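Side-chain contacts in beta-galactosidase (PDB 6Y2K), which hydrolyses terminal beta-D-galactosyl residues of beta-galactosides and belongs to glycoside hydrolase family 42, as a cold-active enzyme that assembles into hexamers: residues Lys176-Val181 against Arg208-Arg213; Trp12-Trp17 against His50-Asp55; Phe297-Tyr302 against Phe342-Glu347. One frame throughout, in Å; residues are numbered along the deposited sequence.

Interaction 1. Residues Lys176-Val181 against Arg208-Arg213; sequences KAWGNV and RLDFQR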
# COMPACT_ATOMS: atom_id res chain seq x y z
N LYS A 176 -56.31 -4.31 -0.23
CA LYS A 176 -56.09 -3.45 -1.39
C LYS A 176 -54.90 -2.51 -1.17
O LYS A 176 -54.06 -2.36 -2.06
CB LYS A 176 -57.35 -2.64 -1.71
CG LYS A 176 -57.30 -2.01 -3.10
CD LYS A 176 -58.43 -1.01 -3.32
CE LYS A 176 -58.20 -0.21 -4.59
NZ LYS A 176 -59.33 0.72 -4.85
N ALA A 177 -54.86 -1.88 0.00
CA ALA A 177 -53.76 -0.98 0.37
C ALA A 177 -52.38 -1.66 0.44
O ALA A 177 -51.38 -1.07 0.03
CB ALA A 177 -54.07 -0.29 1.70
N TRP A 178 -52.33 -2.89 0.96
CA TRP A 178 -51.08 -3.66 1.09
C TRP A 178 -50.68 -4.42 -0.20
O TRP A 178 -49.55 -4.92 -0.30
CB TRP A 178 -51.20 -4.69 2.23
CG TRP A 178 -51.21 -4.14 3.63
CD1 TRP A 178 -51.46 -2.85 4.02
CD2 TRP A 178 -50.99 -4.89 4.83
NE1 TRP A 178 -51.38 -2.75 5.39
CE2 TRP A 178 -51.10 -3.99 5.91
CE3 TRP A 178 -50.68 -6.23 5.09
CZ2 TRP A 178 -50.93 -4.39 7.24
CZ3 TRP A 178 -50.52 -6.63 6.42
CH2 TRP A 178 -50.65 -5.72 7.47
N GLY A 179 -51.60 -4.56 -1.15
CA GLY A 179 -51.36 -5.37 -2.35
C GLY A 179 -51.24 -6.87 -2.05
O GLY A 179 -50.42 -7.56 -2.66
N ASN A 180 -52.10 -7.37 -1.16
CA ASN A 180 -51.98 -8.74 -0.65
C ASN A 180 -52.37 -9.84 -1.65
O ASN A 180 -52.24 -11.03 -1.34
CB ASN A 180 -52.76 -8.91 0.66
CG ASN A 180 -52.05 -8.26 1.85
OD1 ASN A 180 -50.83 -8.07 1.83
ND2 ASN A 180 -52.82 -7.94 2.89
N VAL A 181 -52.83 -9.46 -2.85
CA VAL A 181 -52.90 -10.41 -3.96
C VAL A 181 -51.53 -11.04 -4.25
O VAL A 181 -51.43 -12.23 -4.61
CB VAL A 181 -53.48 -9.75 -5.24
CG1 VAL A 181 -52.55 -8.67 -5.80
CG2 VAL A 181 -53.78 -10.81 -6.30
N ARG A 208 -44.93 -4.24 7.34
CA ARG A 208 -43.88 -3.78 8.24
C ARG A 208 -44.00 -2.30 8.57
O ARG A 208 -43.74 -1.90 9.71
CB ARG A 208 -42.50 -4.07 7.65
CG ARG A 208 -42.19 -5.57 7.52
CD ARG A 208 -40.91 -5.82 6.75
NE ARG A 208 -39.74 -5.27 7.44
CZ ARG A 208 -38.56 -5.00 6.89
NH1 ARG A 208 -37.59 -4.49 7.65
NH2 ARG A 208 -38.34 -5.18 5.59
N LEU A 209 -44.40 -1.48 7.59
CA LEU A 209 -44.56 -0.04 7.81
C LEU A 209 -45.73 0.29 8.76
O LEU A 209 -45.57 1.08 9.71
CB LEU A 209 -44.70 0.71 6.48
CG LEU A 209 -44.77 2.23 6.57
CD1 LEU A 209 -43.60 2.82 7.34
CD2 LEU A 209 -44.84 2.84 5.18
N ASP A 210 -46.89 -0.30 8.50
CA ASP A 210 -48.05 -0.18 9.41
C ASP A 210 -47.73 -0.71 10.82
O ASP A 210 -48.17 -0.11 11.81
CB ASP A 210 -49.29 -0.88 8.85
CG ASP A 210 -50.09 -0.01 7.88
OD1 ASP A 210 -49.82 1.21 7.74
OD2 ASP A 210 -51.03 -0.55 7.27
N PHE A 211 -46.95 -1.79 10.90
CA PHE A 211 -46.52 -2.29 12.21
C PHE A 211 -45.66 -1.26 12.96
O PHE A 211 -45.88 -1.02 14.16
CB PHE A 211 -45.79 -3.64 12.10
CG PHE A 211 -45.47 -4.24 13.43
CD1 PHE A 211 -46.49 -4.61 14.30
CD2 PHE A 211 -44.15 -4.42 13.84
CE1 PHE A 211 -46.20 -5.15 15.54
CE2 PHE A 211 -43.86 -4.97 15.07
CZ PHE A 211 -44.89 -5.33 15.93
N GLN A 212 -44.71 -0.63 12.26
CA GLN A 212 -43.87 0.41 12.86
C GLN A 212 -44.71 1.58 13.33
O GLN A 212 -44.51 2.09 14.43
CB GLN A 212 -42.81 0.92 11.87
CG GLN A 212 -41.70 1.75 12.51
CD GLN A 212 -40.52 0.91 13.01
OE1 GLN A 212 -40.19 -0.12 12.44
NE2 GLN A 212 -39.88 1.37 14.08
N ARG A 213 -45.64 2.00 12.49
CA ARG A 213 -46.55 3.10 12.80
C ARG A 213 -47.37 2.79 14.04
O ARG A 213 -47.52 3.65 14.93
CB ARG A 213 -47.47 3.40 11.62
CG ARG A 213 -46.76 4.03 10.43
CD ARG A 213 -47.53 3.77 9.15
NE ARG A 213 -47.12 4.64 8.04
CZ ARG A 213 -47.57 4.52 6.78
NH1 ARG A 213 -48.43 3.57 6.45
NH2 ARG A 213 -47.14 5.36 5.84
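Trp-178 and Asp-210 meet through one buried indole-to-carboxylate hydrogen bond in the long excursion between the fourth and fifth strands of the TIM barrel, where the short helix 171-178 ends beside the long helix 205-233. Trp-178 NE1 donates to Asp-210 OD2 over 2.9 Å, with an N-H...O angle of 156°. The oxygen lies at the edge of the indole, close to its plane, whereas the N-H comes to the carboxylate from above, 35° out of its plane. The backbones stand well apart, the CA atoms of Trp-178 and Asp-210 being 9.5 Å from each other, so the bond is made by side chains that reach across. In Asp-210 the carboxylate swings back beside its own backbone N (chi1 -85°), and its CB points from the helix toward the segment that carries Trp-178.

A second shell holds both partners. Asp-210 OD2 is also hydrogen-bonded to Tyr-168 OH, its strongest partner, while OD1 forms salt bridges with Lys-167 and, one helical turn on, with Arg-213. These positive groups probably keep the carboxylate charged despite its burial. The indole stacks with His-207, and Asn-180 OD1 sits at another part of its edge, near the ring plane. Arg-213 carries the network onward through a salt bridge from NE to Asp-419 on helix 418-426.

The guanidinium of Arg-213 meets Asp-210 OD1 edge-on, in its own plane: NH1 approaches at 3.0 Å, nearly along the C-O axis, and CD2 of Leu-209 lies 3.4 Å above the guanidinium plane, offset toward its rim.

Interaction 2. Residues Trp12-Trp17 against His50-Asp55; sequences WPKSRW and HWEWLD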
# COMPACT_ATOMS: atom_id res chain seq x y z
N TRP A 12 -27.07 7.44 47.75
CA TRP A 12 -26.09 8.01 48.70
C TRP A 12 -26.70 8.15 50.10
O TRP A 12 -27.90 8.39 50.22
CB TRP A 12 -25.59 9.39 48.21
CG TRP A 12 -25.15 9.37 46.76
CD1 TRP A 12 -25.78 9.98 45.72
CD2 TRP A 12 -24.04 8.67 46.21
NE1 TRP A 12 -25.12 9.71 44.54
CE2 TRP A 12 -24.05 8.90 44.81
CE3 TRP A 12 -23.02 7.87 46.76
CZ2 TRP A 12 -23.08 8.36 43.96
CZ3 TRP A 12 -22.05 7.33 45.90
CH2 TRP A 12 -22.09 7.59 44.51
N PRO A 13 -25.87 8.01 51.15
CA PRO A 13 -26.43 8.24 52.49
C PRO A 13 -26.96 9.67 52.66
O PRO A 13 -26.44 10.60 52.05
CB PRO A 13 -25.25 7.96 53.44
CG PRO A 13 -24.03 7.91 52.59
CD PRO A 13 -24.44 7.66 51.17
N LYS A 14 -28.01 9.82 53.46
CA LYS A 14 -28.65 11.12 53.72
C LYS A 14 -27.68 12.17 54.26
O LYS A 14 -27.89 13.36 54.05
CB LYS A 14 -29.83 10.97 54.69
CG LYS A 14 -31.00 10.21 54.11
CD LYS A 14 -32.24 10.31 55.00
CE LYS A 14 -33.39 9.48 54.44
NZ LYS A 14 -34.64 9.67 55.23
N SER A 15 -26.64 11.72 54.96
CA SER A 15 -25.56 12.60 55.42
C SER A 15 -24.80 13.35 54.31
O SER A 15 -24.13 14.35 54.59
CB SER A 15 -24.57 11.79 56.27
OG SER A 15 -23.99 10.73 55.53
N ARG A 16 -24.90 12.88 53.06
CA ARG A 16 -24.35 13.58 51.88
C ARG A 16 -25.24 14.66 51.29
O ARG A 16 -24.74 15.54 50.58
CB ARG A 16 -24.04 12.57 50.75
CG ARG A 16 -22.75 11.79 50.91
CD ARG A 16 -21.50 12.64 50.74
NE ARG A 16 -21.54 13.45 49.53
CZ ARG A 16 -20.63 14.37 49.19
NH1 ARG A 16 -19.55 14.58 49.95
NH2 ARG A 16 -20.79 15.06 48.07
N TRP A 17 -26.55 14.61 51.55
CA TRP A 17 -27.53 15.36 50.75
C TRP A 17 -27.41 16.89 50.81
O TRP A 17 -27.52 17.56 49.77
CB TRP A 17 -28.96 14.93 51.13
CG TRP A 17 -29.33 13.52 50.71
CD1 TRP A 17 -28.51 12.58 50.14
CD2 TRP A 17 -30.60 12.90 50.88
NE1 TRP A 17 -29.21 11.43 49.92
CE2 TRP A 17 -30.50 11.59 50.36
CE3 TRP A 17 -31.83 13.32 51.40
CZ2 TRP A 17 -31.58 10.69 50.35
CZ3 TRP A 17 -32.91 12.43 51.39
CH2 TRP A 17 -32.77 11.14 50.87
N HIS A 50 -42.90 4.29 50.39
CA HIS A 50 -41.86 5.04 51.06
C HIS A 50 -41.61 6.34 50.30
O HIS A 50 -40.90 6.35 49.28
CB HIS A 50 -40.58 4.21 51.16
CG HIS A 50 -40.75 2.91 51.89
ND1 HIS A 50 -40.60 2.79 53.25
CD2 HIS A 50 -41.05 1.67 51.44
CE1 HIS A 50 -40.80 1.53 53.61
NE2 HIS A 50 -41.08 0.83 52.52
N TRP A 51 -42.24 7.41 50.77
CA TRP A 51 -42.08 8.76 50.22
C TRP A 51 -41.15 9.66 51.04
O TRP A 51 -40.74 10.71 50.55
CB TRP A 51 -43.43 9.47 50.14
CG TRP A 51 -44.42 8.87 49.20
CD1 TRP A 51 -45.66 8.39 49.52
CD2 TRP A 51 -44.26 8.69 47.79
NE1 TRP A 51 -46.29 7.92 48.38
CE2 TRP A 51 -45.46 8.10 47.31
CE3 TRP A 51 -43.24 8.97 46.88
CZ2 TRP A 51 -45.65 7.78 45.95
CZ3 TRP A 51 -43.43 8.67 45.54
CH2 TRP A 51 -44.63 8.08 45.09
N GLU A 52 -40.84 9.27 52.28
CA GLU A 52 -40.04 10.13 53.18
C GLU A 52 -38.72 10.59 52.56
O GLU A 52 -38.36 11.77 52.67
CB GLU A 52 -39.79 9.40 54.51
CG GLU A 52 -39.03 10.20 55.56
CD GLU A 52 -38.68 9.33 56.76
OE1 GLU A 52 -37.51 8.90 56.86
OE2 GLU A 52 -39.59 9.06 57.59
N TRP A 53 -38.00 9.67 51.91
CA TRP A 53 -36.71 9.98 51.27
C TRP A 53 -36.85 11.12 50.25
O TRP A 53 -36.03 12.04 50.22
CB TRP A 53 -36.09 8.73 50.59
CG TRP A 53 -36.85 8.25 49.39
CD1 TRP A 53 -37.97 7.48 49.38
CD2 TRP A 53 -36.56 8.55 48.02
NE1 TRP A 53 -38.39 7.27 48.08
CE2 TRP A 53 -37.54 7.92 47.23
CE3 TRP A 53 -35.56 9.30 47.38
CZ2 TRP A 53 -37.56 8.01 45.83
CZ3 TRP A 53 -35.58 9.39 45.99
CH2 TRP A 53 -36.57 8.74 45.23
N LEU A 54 -37.91 11.07 49.45
CA LEU A 54 -38.12 12.03 48.38
C LEU A 54 -38.68 13.34 48.93
O LEU A 54 -38.28 14.41 48.48
CB LEU A 54 -39.05 11.43 47.32
CG LEU A 54 -39.33 12.23 46.05
CD1 LEU A 54 -38.04 12.69 45.37
CD2 LEU A 54 -40.17 11.39 45.10
N ASP A 55 -39.58 13.25 49.90
CA ASP A 55 -40.07 14.43 50.64
C ASP A 55 -38.91 15.26 51.17
O ASP A 55 -38.89 16.48 50.99
CB ASP A 55 -40.95 14.02 51.84
CG ASP A 55 -42.23 13.29 51.45
OD1 ASP A 55 -42.75 13.48 50.31
OD2 ASP A 55 -42.72 12.50 52.30
O HOH W 1 -36.39 7.84 54.42
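The first two outer helices of the TIM barrel approach each other where Lys-14 and Trp-17, at the entry to helix 17-27, meet Glu-52 and Trp-53 in the first turn of helix 52-63. At the exposed side, the extended chain of Lys-14 brings NZ to 3.4 Å from Glu-52 OE1, a salt bridge without a direct hydrogen bond. A water closes the gap: it accepts from Lys-14 NZ at 2.7 Å and donates to Glu-52 OE1 at 2.9 Å. Glu-56, a turn further along the same helix, is the stronger salt-bridge partner of the ammonium.

Deeper in, Trp-17 presents the far end of its six-membered ring. CZ3 and CH2 both come within 3.4 Å of Trp-53 O, and CH2 lies 4.1 Å from Trp-53 CB. The Trp-53 indole itself turns aside: at chi1 69° its CG sits between the backbone N and the carbonyl carbon, which sends the ring toward Ser-38, Thr-41 and Ile-42, and Trp-17 meets the helix backbone rather than that ring. CA of Lys-14 lies over one face of the Trp-17 ring, toward its rim, and NE1 of Trp-17 makes weak hydrogen bonds to Trp-12 O and Pro-9 O.

The junction is thus layered, with the indole of Trp-17 against a backbone carbonyl and a CB inside and a partly water-mediated ion pair outside; solvent is likely to weaken the attraction between those exposed charges.

Interaction 3. Residues Phe297-Tyr302 against Phe342-Glu347; sequences FHHDLY and FSHGAE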
# COMPACT_ATOMS: atom_id res chain seq x y z
N PHE A 297 -26.77 18.15 14.86
CA PHE A 297 -27.87 17.52 14.14
C PHE A 297 -29.08 17.31 15.05
O PHE A 297 -30.20 17.66 14.69
CB PHE A 297 -27.43 16.17 13.54
CG PHE A 297 -28.49 15.53 12.67
CD1 PHE A 297 -28.58 15.83 11.32
CD2 PHE A 297 -29.42 14.65 13.22
CE1 PHE A 297 -29.56 15.26 10.52
CE2 PHE A 297 -30.40 14.07 12.42
CZ PHE A 297 -30.47 14.37 11.07
N HIS A 298 -28.83 16.76 16.23
CA HIS A 298 -29.88 16.45 17.19
C HIS A 298 -30.41 17.69 17.93
O HIS A 298 -31.61 17.75 18.22
CB HIS A 298 -29.38 15.39 18.17
CG HIS A 298 -29.12 14.08 17.50
ND1 HIS A 298 -27.86 13.70 17.09
CD2 HIS A 298 -29.96 13.10 17.11
CE1 HIS A 298 -27.94 12.52 16.49
NE2 HIS A 298 -29.20 12.13 16.49
N HIS A 299 -29.56 18.66 18.21
CA HIS A 299 -30.03 19.92 18.80
C HIS A 299 -31.10 20.55 17.89
O HIS A 299 -32.16 20.96 18.36
CB HIS A 299 -28.90 20.93 18.99
CG HIS A 299 -27.82 20.49 19.92
ND1 HIS A 299 -28.05 19.81 21.09
CD2 HIS A 299 -26.48 20.69 19.86
CE1 HIS A 299 -26.91 19.60 21.71
NE2 HIS A 299 -25.93 20.12 20.99
N ASP A 300 -30.83 20.59 16.59
CA ASP A 300 -31.78 21.15 15.60
C ASP A 300 -33.04 20.29 15.40
O ASP A 300 -34.15 20.83 15.33
CB ASP A 300 -31.07 21.41 14.26
CG ASP A 300 -30.02 22.54 14.33
OD1 ASP A 300 -30.11 23.42 15.24
OD2 ASP A 300 -29.10 22.53 13.48
N LEU A 301 -32.87 18.98 15.31
CA LEU A 301 -34.02 18.06 15.22
C LEU A 301 -34.95 18.21 16.44
O LEU A 301 -36.17 18.36 16.29
CB LEU A 301 -33.53 16.61 15.10
CG LEU A 301 -34.53 15.46 15.19
CD1 LEU A 301 -35.48 15.44 14.00
CD2 LEU A 301 -33.76 14.15 15.27
N TYR A 302 -34.37 18.20 17.63
CA TYR A 302 -35.16 18.23 18.86
C TYR A 302 -35.69 19.63 19.23
O TYR A 302 -36.74 19.73 19.85
CB TYR A 302 -34.42 17.55 20.02
CG TYR A 302 -34.22 16.04 19.79
CD1 TYR A 302 -35.28 15.24 19.37
CD2 TYR A 302 -32.98 15.43 19.98
CE1 TYR A 302 -35.11 13.87 19.12
CE2 TYR A 302 -32.81 14.06 19.75
CZ TYR A 302 -33.88 13.29 19.33
OH TYR A 302 -33.77 11.92 19.10
N PHE A 342 -25.96 25.52 23.76
CA PHE A 342 -26.46 26.91 23.89
C PHE A 342 -26.55 27.63 22.55
O PHE A 342 -27.53 28.34 22.31
CB PHE A 342 -25.60 27.74 24.84
CG PHE A 342 -25.65 27.30 26.30
CD1 PHE A 342 -26.75 26.62 26.83
CD2 PHE A 342 -24.61 27.64 27.15
CE1 PHE A 342 -26.77 26.24 28.17
CE2 PHE A 342 -24.64 27.29 28.49
CZ PHE A 342 -25.72 26.59 29.00
N SER A 343 -25.58 27.42 21.66
CA SER A 343 -25.62 28.02 20.31
C SER A 343 -26.81 27.56 19.46
O SER A 343 -27.25 28.30 18.57
CB SER A 343 -24.30 27.79 19.56
OG SER A 343 -24.19 26.47 19.02
N HIS A 344 -27.33 26.36 19.72
CA HIS A 344 -28.54 25.84 19.07
C HIS A 344 -29.84 26.19 19.83
O HIS A 344 -30.92 25.68 19.48
CB HIS A 344 -28.43 24.31 18.85
CG HIS A 344 -27.39 23.91 17.84
ND1 HIS A 344 -27.71 23.58 16.54
CD2 HIS A 344 -26.05 23.80 17.94
CE1 HIS A 344 -26.61 23.29 15.88
NE2 HIS A 344 -25.58 23.41 16.71
N GLY A 345 -29.76 27.04 20.85
CA GLY A 345 -30.94 27.52 21.58
C GLY A 345 -31.34 26.71 22.80
O GLY A 345 -32.43 26.90 23.34
N ALA A 346 -30.47 25.80 23.26
CA ALA A 346 -30.79 25.02 24.45
C ALA A 346 -30.98 25.96 25.63
O ALA A 346 -30.13 26.82 25.88
CB ALA A 346 -29.68 24.03 24.75
N GLU A 347 -32.12 25.82 26.32
CA GLU A 347 -32.40 26.59 27.54
C GLU A 347 -31.54 26.09 28.69
O GLU A 347 -31.10 26.87 29.54
CB GLU A 347 -33.87 26.44 27.96
CG GLU A 347 -34.90 26.91 26.93
CD GLU A 347 -36.34 26.76 27.43
OE1 GLU A 347 -36.58 26.13 28.48
OE2 GLU A 347 -37.25 27.25 26.73
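His-344 enters between His-299 and Asp-300 of helix 294-305 from the C-terminal end of helix 333-343, in the outer layer of the TIM barrel, where a Schellman motif with Gly-345 at positive phi ends the latter helix. CB of His-344 packs tightly on His-299 CB, at 3.4 Å. Its CG, anti to the carbonyl carbon and beside the backbone N, stays close to the same atom and carries the ring across to helix 294-305. There CD2 lies 3.7 Å from His-299 CD2, the two imidazole planes being inclined at 46°, while CE1 rests 3.5 Å from Asp-300 OD2.

Both neighbours have further polar partners. His-299 is hydrogen-bonded through NE2 to Glu-340 and through ND1 to Trp-264; Asp-300 pairs through OD1 with Arg-303 and through OD2 with Tyr-443 OH. A leucine in place of His-344 would probably leave Asp-300 OD1 without its imidazole donor, although the His-299 to Glu-340 bond would still link the two helices.

The bond at stake is short and nearly straight: His-344 ND1 donates to Asp-300 OD1 over 2.7 Å at 170°, with the oxygen in the imidazole plane but the N-H arriving 48° out of the carboxylate plane.

From the N terminus the three contacts follow in series, none nested in or crossing another. Interaction 2 closes first, over 32 residues that include strand 29-34, and joins the helices following the first and second barrel strands. Interaction 1 closes a mostly irregular loop of 26 residues between helices 171-178 and 205-233, within the long connection from strand 134-138 to strand 238-244. Interaction 3 spans 39 residues containing strand 310-315, joining the helices before and after that strand. The centres of interactions 1 and 2 lie about 51 Å apart; that of interaction 3 is about 35 Å from the first and 34 Å from the second. Two contacts thus join neighbouring helices around the barrel, and interaction 1 ties down the excursion.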